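Local coordinates for GH5 (Bacteroidetes bacterium AC2a, PDB 4YHE), which probably hydrolyses beta-glucosidic bonds in cellulose-type polysaccharides, as a family 5 glycoside hydrolase linked with a polysaccharide utilization locus, at residues 6-11 with 283-288; 278-283 with 289-294. All blocks are in the same frame, centred on the assembly; numbering follows the deposited sequence.

Contact 1 of 2, residues 6-11 with 283-288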
loop_
_atom_site.group_PDB
_atom_site.type_symbol
_atom_site.label_atom_id
_atom_site.label_comp_id
_atom_site.label_asym_id
_atom_site.label_seq_id
_atom_site.Cartn_x
_atom_site.Cartn_y
_atom_site.Cartn_z
ATOM N N GLU A 6 -13.530 -5.224 16.864
ATOM C CA GLU A 6 -12.128 -5.003 17.234
ATOM C C GLU A 6 -11.241 -4.873 15.962
ATOM O O GLU A 6 -10.359 -4.029 15.894
ATOM C CB GLU A 6 -11.663 -6.144 18.152
ATOM C CG GLU A 6 -10.241 -6.043 18.684
ATOM C CD GLU A 6 -9.672 -7.366 19.247
ATOM O OE1 GLU A 6 -10.422 -8.362 19.380
ATOM O OE2 GLU A 6 -8.450 -7.417 19.550
ATOM N N ALA A 7 -11.514 -5.686 14.954
ATOM C CA ALA A 7 -10.744 -5.647 13.718
ATOM C C ALA A 7 -10.796 -4.305 13.016
ATOM O O ALA A 7 -9.740 -3.794 12.632
ATOM C CB ALA A 7 -11.180 -6.753 12.788
ATOM N N VAL A 8 -11.991 -3.731 12.841
ATOM C CA VAL A 8 -12.144 -2.476 12.133
ATOM C C VAL A 8 -11.530 -1.369 12.956
ATOM O O VAL A 8 -10.965 -0.438 12.399
ATOM C CB VAL A 8 -13.611 -2.151 11.778
ATOM C CG1 VAL A 8 -13.759 -0.752 11.197
ATOM C CG2 VAL A 8 -14.144 -3.194 10.794
ATOM N N GLN A 9 -11.668 -1.457 14.286
ATOM C CA GLN A 9 -10.985 -0.525 15.166
ATOM C C GLN A 9 -9.486 -0.547 14.903
ATOM O O GLN A 9 -8.861 0.518 14.820
ATOM C CB GLN A 9 -11.222 -0.864 16.645
ATOM C CG GLN A 9 -12.444 -0.213 17.273
ATOM C CD GLN A 9 -12.585 -0.607 18.753
ATOM O OE1 GLN A 9 -13.480 -1.374 19.118
ATOM N NE2 GLN A 9 -11.670 -0.133 19.590
ATOM N N PHE A 10 -8.929 -1.746 14.768
ATOM C CA PHE A 10 -7.490 -1.901 14.475
ATOM C C PHE A 10 -7.096 -1.245 13.142
ATOM O O PHE A 10 -6.165 -0.426 13.112
ATOM C CB PHE A 10 -7.024 -3.347 14.475
ATOM C CG PHE A 10 -5.567 -3.473 14.183
ATOM C CD1 PHE A 10 -4.628 -3.182 15.175
ATOM C CD2 PHE A 10 -5.114 -3.790 12.901
ATOM C CE1 PHE A 10 -3.265 -3.256 14.902
ATOM C CE2 PHE A 10 -3.749 -3.865 12.620
ATOM C CZ PHE A 10 -2.828 -3.593 13.609
ATOM N N GLY A 11 -7.813 -1.573 12.064
ATOM C CA GLY A 11 -7.670 -0.836 10.785
ATOM C C GLY A 11 -7.658 0.678 10.916
ATOM O O GLY A 11 -6.755 1.385 10.401
ATOM N N MET A 283 -18.703 -3.848 1.004
ATOM C CA MET A 283 -18.216 -5.207 0.901
ATOM C C MET A 283 -17.493 -5.686 2.172
ATOM O O MET A 283 -17.602 -6.839 2.549
ATOM C CB MET A 283 -17.280 -5.351 -0.296
ATOM C CG MET A 283 -16.901 -6.779 -0.593
ATOM S SD MET A 283 -18.313 -7.701 -1.245
ATOM C CE MET A 283 -17.553 -9.270 -1.639
ATOM N N TYR A 284 -16.761 -4.792 2.830
ATOM C CA TYR A 284 -15.828 -5.187 3.854
ATOM C C TYR A 284 -16.198 -4.508 5.212
ATOM O O TYR A 284 -16.584 -5.186 6.161
ATOM C CB TYR A 284 -14.384 -4.880 3.405
ATOM C CG TYR A 284 -13.979 -5.617 2.116
ATOM C CD1 TYR A 284 -14.079 -6.987 2.020
ATOM C CD2 TYR A 284 -13.509 -4.913 1.004
ATOM C CE1 TYR A 284 -13.703 -7.668 0.848
ATOM C CE2 TYR A 284 -13.168 -5.565 -0.177
ATOM C CZ TYR A 284 -13.260 -6.927 -0.259
ATOM O OH TYR A 284 -12.906 -7.579 -1.469
ATOM N N ILE A 285 -16.073 -3.209 5.288
ATOM C CA ILE A 285 -16.181 -2.522 6.572
ATOM C C ILE A 285 -17.526 -2.865 7.238
ATOM O O ILE A 285 -17.571 -3.205 8.418
ATOM C CB ILE A 285 -16.096 -1.016 6.436
ATOM C CG1 ILE A 285 -14.752 -0.556 5.840
ATOM C CG2 ILE A 285 -16.351 -0.337 7.791
ATOM C CD1 ILE A 285 -13.519 -0.880 6.654
ATOM N N ARG A 286 -18.606 -2.754 6.464
ATOM C CA ARG A 286 -19.969 -2.987 6.960
ATOM C C ARG A 286 -20.144 -4.401 7.537
ATOM O O ARG A 286 -21.006 -4.629 8.371
ATOM C CB ARG A 286 -20.959 -2.693 5.813
ATOM C CG ARG A 286 -22.422 -2.721 6.180
ATOM C CD ARG A 286 -23.329 -2.152 5.091
ATOM N NE ARG A 286 -23.303 -2.908 3.825
ATOM C CZ ARG A 286 -24.162 -2.713 2.810
ATOM N NH1 ARG A 286 -25.110 -1.789 2.901
ATOM N NH2 ARG A 286 -24.071 -3.439 1.691
ATOM N N ARG A 287 -19.303 -5.333 7.094
ATOM C CA ARG A 287 -19.266 -6.696 7.529
ATOM C C ARG A 287 -18.217 -6.951 8.614
ATOM O O ARG A 287 -17.965 -8.092 8.936
ATOM C CB ARG A 287 -18.904 -7.619 6.336
ATOM C CG ARG A 287 -19.688 -7.361 5.074
ATOM C CD ARG A 287 -21.096 -7.902 5.192
ATOM N NE ARG A 287 -21.117 -9.339 5.470
ATOM C CZ ARG A 287 -20.812 -10.302 4.587
ATOM N NH1 ARG A 287 -20.466 -10.029 3.331
ATOM N NH2 ARG A 287 -20.861 -11.567 4.962
ATOM N N GLY A 288 -17.586 -5.919 9.146
ATOM C CA GLY A 288 -16.547 -6.099 10.164
ATOM C C GLY A 288 -15.180 -6.520 9.643
ATOM O O GLY A 288 -14.363 -7.065 10.414
#

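Contact 2 of 2, residues 278-283 with 289-294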
loop_
_atom_site.group_PDB
_atom_site.type_symbol
_atom_site.label_atom_id
_atom_site.label_comp_id
_atom_site.label_asym_id
_atom_site.label_seq_id
_atom_site.Cartn_x
_atom_site.Cartn_y
_atom_site.Cartn_z
ATOM N N ASN A 278 -17.294 3.628 -1.371
ATOM C CA ASN A 278 -18.549 3.006 -0.964
ATOM C C ASN A 278 -18.581 1.517 -1.223
ATOM O O ASN A 278 -19.077 0.746 -0.395
ATOM C CB ASN A 278 -19.733 3.686 -1.645
ATOM C CG ASN A 278 -20.101 5.008 -0.985
ATOM O OD1 ASN A 278 -19.802 5.217 0.184
ATOM N ND2 ASN A 278 -20.688 5.930 -1.754
ATOM N N ARG A 279 -18.020 1.095 -2.348
ATOM C CA ARG A 279 -17.960 -0.332 -2.638
ATOM C C ARG A 279 -17.123 -1.115 -1.621
ATOM O O ARG A 279 -17.500 -2.185 -1.199
ATOM C CB ARG A 279 -17.531 -0.545 -4.095
ATOM C CG ARG A 279 -18.630 -0.028 -5.023
ATOM C CD ARG A 279 -18.439 -0.402 -6.478
ATOM N NE ARG A 279 -17.360 0.327 -7.111
ATOM C CZ ARG A 279 -17.431 1.565 -7.605
ATOM N NH1 ARG A 279 -18.529 2.290 -7.522
ATOM N NH2 ARG A 279 -16.358 2.080 -8.193
ATOM N N LEU A 280 -16.021 -0.525 -1.178
ATOM C CA LEU A 280 -15.181 -1.106 -0.150
ATOM C C LEU A 280 -15.878 -1.100 1.217
ATOM O O LEU A 280 -15.803 -2.036 2.005
ATOM C CB LEU A 280 -13.898 -0.292 -0.057
ATOM C CG LEU A 280 -12.939 -0.414 -1.253
ATOM C CD1 LEU A 280 -11.797 0.594 -1.086
ATOM C CD2 LEU A 280 -12.418 -1.837 -1.352
ATOM N N PHE A 281 -16.523 -0.003 1.493
ATOM C CA PHE A 281 -17.264 0.095 2.738
ATOM C C PHE A 281 -18.325 -0.981 2.825
ATOM O O PHE A 281 -18.360 -1.735 3.782
ATOM C CB PHE A 281 -17.858 1.459 2.900
ATOM C CG PHE A 281 -18.678 1.586 4.161
ATOM C CD1 PHE A 281 -18.069 1.871 5.374
ATOM C CD2 PHE A 281 -20.037 1.366 4.130
ATOM C CE1 PHE A 281 -18.802 1.961 6.533
ATOM C CE2 PHE A 281 -20.792 1.455 5.294
ATOM C CZ PHE A 281 -20.175 1.746 6.488
ATOM N N ASN A 282 -19.131 -1.135 1.783
ATOM C CA ASN A 282 -20.209 -2.104 1.809
ATOM C C ASN A 282 -19.751 -3.569 1.768
ATOM O O ASN A 282 -20.356 -4.463 2.421
ATOM C CB ASN A 282 -21.194 -1.813 0.665
ATOM C CG ASN A 282 -21.935 -0.503 0.848
ATOM O OD1 ASN A 282 -22.301 -0.123 1.951
ATOM N ND2 ASN A 282 -22.166 0.190 -0.244
ATOM N N MET A 283 -18.703 -3.848 1.004
ATOM C CA MET A 283 -18.216 -5.207 0.901
ATOM C C MET A 283 -17.493 -5.686 2.172
ATOM O O MET A 283 -17.602 -6.839 2.549
ATOM C CB MET A 283 -17.280 -5.351 -0.296
ATOM C CG MET A 283 -16.901 -6.779 -0.593
ATOM S SD MET A 283 -18.313 -7.701 -1.245
ATOM C CE MET A 283 -17.553 -9.270 -1.639
ATOM N N VAL A 289 -14.932 -6.271 8.359
ATOM C CA VAL A 289 -13.637 -6.606 7.736
ATOM C C VAL A 289 -12.901 -5.302 7.454
ATOM O O VAL A 289 -13.367 -4.502 6.677
ATOM C CB VAL A 289 -13.785 -7.426 6.416
ATOM C CG1 VAL A 289 -12.431 -7.586 5.734
ATOM C CG2 VAL A 289 -14.398 -8.796 6.690
ATOM N N PRO A 290 -11.735 -5.069 8.094
ATOM C CA PRO A 290 -11.043 -3.800 7.811
ATOM C C PRO A 290 -10.452 -3.711 6.417
ATOM O O PRO A 290 -10.090 -4.730 5.802
ATOM C CB PRO A 290 -9.916 -3.732 8.854
ATOM C CG PRO A 290 -9.881 -5.093 9.478
ATOM C CD PRO A 290 -11.017 -5.925 9.032
ATOM N N VAL A 291 -10.351 -2.470 5.958
ATOM C CA VAL A 291 -9.759 -2.132 4.668
ATOM C C VAL A 291 -8.761 -1.008 4.895
ATOM O O VAL A 291 -9.024 -0.084 5.624
ATOM C CB VAL A 291 -10.805 -1.599 3.659
ATOM C CG1 VAL A 291 -10.160 -1.293 2.316
ATOM C CG2 VAL A 291 -11.943 -2.575 3.503
ATOM N N TYR A 292 -7.607 -1.098 4.242
ATOM C CA TYR A 292 -6.639 -0.028 4.270
ATOM C C TYR A 292 -6.093 0.152 2.870
ATOM O O TYR A 292 -5.961 -0.814 2.111
ATOM C CB TYR A 292 -5.516 -0.262 5.283
ATOM C CG TYR A 292 -4.537 -1.372 4.913
ATOM C CD1 TYR A 292 -4.831 -2.704 5.186
ATOM C CD2 TYR A 292 -3.318 -1.079 4.303
ATOM C CE1 TYR A 292 -3.939 -3.720 4.860
ATOM C CE2 TYR A 292 -2.419 -2.093 3.961
ATOM C CZ TYR A 292 -2.723 -3.404 4.251
ATOM O OH TYR A 292 -1.862 -4.393 3.955
ATOM N N PHE A 293 -5.817 1.402 2.558
ATOM C CA PHE A 293 -5.043 1.767 1.394
ATOM C C PHE A 293 -3.558 1.611 1.740
ATOM O O PHE A 293 -2.972 2.453 2.409
ATOM C CB PHE A 293 -5.423 3.157 0.861
ATOM C CG PHE A 293 -6.740 3.172 0.127
ATOM C CD1 PHE A 293 -7.926 3.380 0.819
ATOM C CD2 PHE A 293 -6.800 2.929 -1.250
ATOM C CE1 PHE A 293 -9.145 3.365 0.154
ATOM C CE2 PHE A 293 -8.016 2.864 -1.921
ATOM C CZ PHE A 293 -9.206 3.083 -1.211
ATOM N N GLY A 294 -2.956 0.521 1.246
ATOM C CA GLY A 294 -1.518 0.323 1.330
ATOM C C GLY A 294 -0.736 1.445 0.671
ATOM O O GLY A 294 0.363 1.770 1.099
#

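Contact 1 of 2, residues 6-11 with 283-288
Val8 pushes one methyl of its fork onto Gly288 and turns the other toward Ile285, so a single valine carries most of this contact. CG2 stands directly above the carbonyl carbon of the glycine, over the flat face of the Gly288-Val289 peptide, with Val8 CG2 to Gly288 C at 3.7 Å. The torsion explains the division of labour: CG1 is anti to the backbone N (chi1 173°), which leaves CG2 beside that nitrogen and aimed at the turn. CG1 faces Ile285, whose CG2 is likewise anti to its own backbone N, and the two meet methyl to methyl at 4.3 Å (Val8 CG1 to Ile285 CG2). Ala7 adds its CB beyond the carbonyl oxygen, tilted to the same side of the peptide plane as the valine methyl, with Ala7 CB to Gly288 O at 4.0 Å. The same oxygen takes a hydrogen bond from Asn5 ND2, while Asn5 OD1 accepts Val8 N, so one amide clasps both backbones next to the apolar patch. The type I turn from Ile285 to Gly288 brings Gly288 N to Ile285 O at 2.8 Å, and the positive phi of Gly288 (79°) then lets Val289 N reach back to Tyr284 O. The Tyr284 side chain runs away from helix 6-13 toward helix 218-224. With Phe10 stacked on Tyr208, helix 6-13 rests across the N-terminal end of the barrel strands, and here it meets a Schellman motif that ends helix 270-285 in the alpha-to-beta turn of a TIM barrel.

Contact 2 of 2, residues 278-283 with 289-294
In this alpha-to-beta unit of the (beta/alpha)8 barrel, Leu280 of helix 270-285 reaches across to Val291 and Phe293, two residues on the helix-facing side of strand 291-296. The leucine is extended, with CD1 carrying on the line of the chain away from the helix (chi2 173°), and that methyl does most of the touching. It comes in at a slant to the Phe293 ring, meeting it at the far end: Leu280 CD1 lies 3.6 Å from Phe293 CZ. The ring is there because Phe293 CG sits beside its backbone N (chi1 -75°), which swings the aromatic group back toward the helix, where Met276 and Leu277 also pack on it. Val291 presents both branches, CG1 to the leucine methyl (Leu280 CD1 to Val291 CG1, 4.2 Å) and CG2 to the helix backbone. Between them, Tyr292 points the opposite way, away from the helix, and its OH is hydrogen-bonded to Glu160 OE1. Leu280, Val291 and Phe293 make the helix-strand layer apolar here. Closest to the helix backbone, Val291 CG2 lies 4.2 Å from Leu280 O.

From the N terminus, helix 6-13 comes first, and contact 1 closes a very long loop, with 271 residues and most of the barrel strands between its segments. Contact 2 closes a short one, returning helix 270-285 onto strand 291-296 across the turn. The two cross along the chain and share Met283: residues 284-288, the rest of the second segment of contact 1, join the two segments of contact 2. That connection is held to the helix before it by a probable hydrogen bond, Arg286 N to Phe281 O, and to the residue after it by the Schellman closure of contact 1. Ala7 O also packs against Pro290 CG. Together they tie the N-terminal helix, the seventh barrel strand and the helix preceding it.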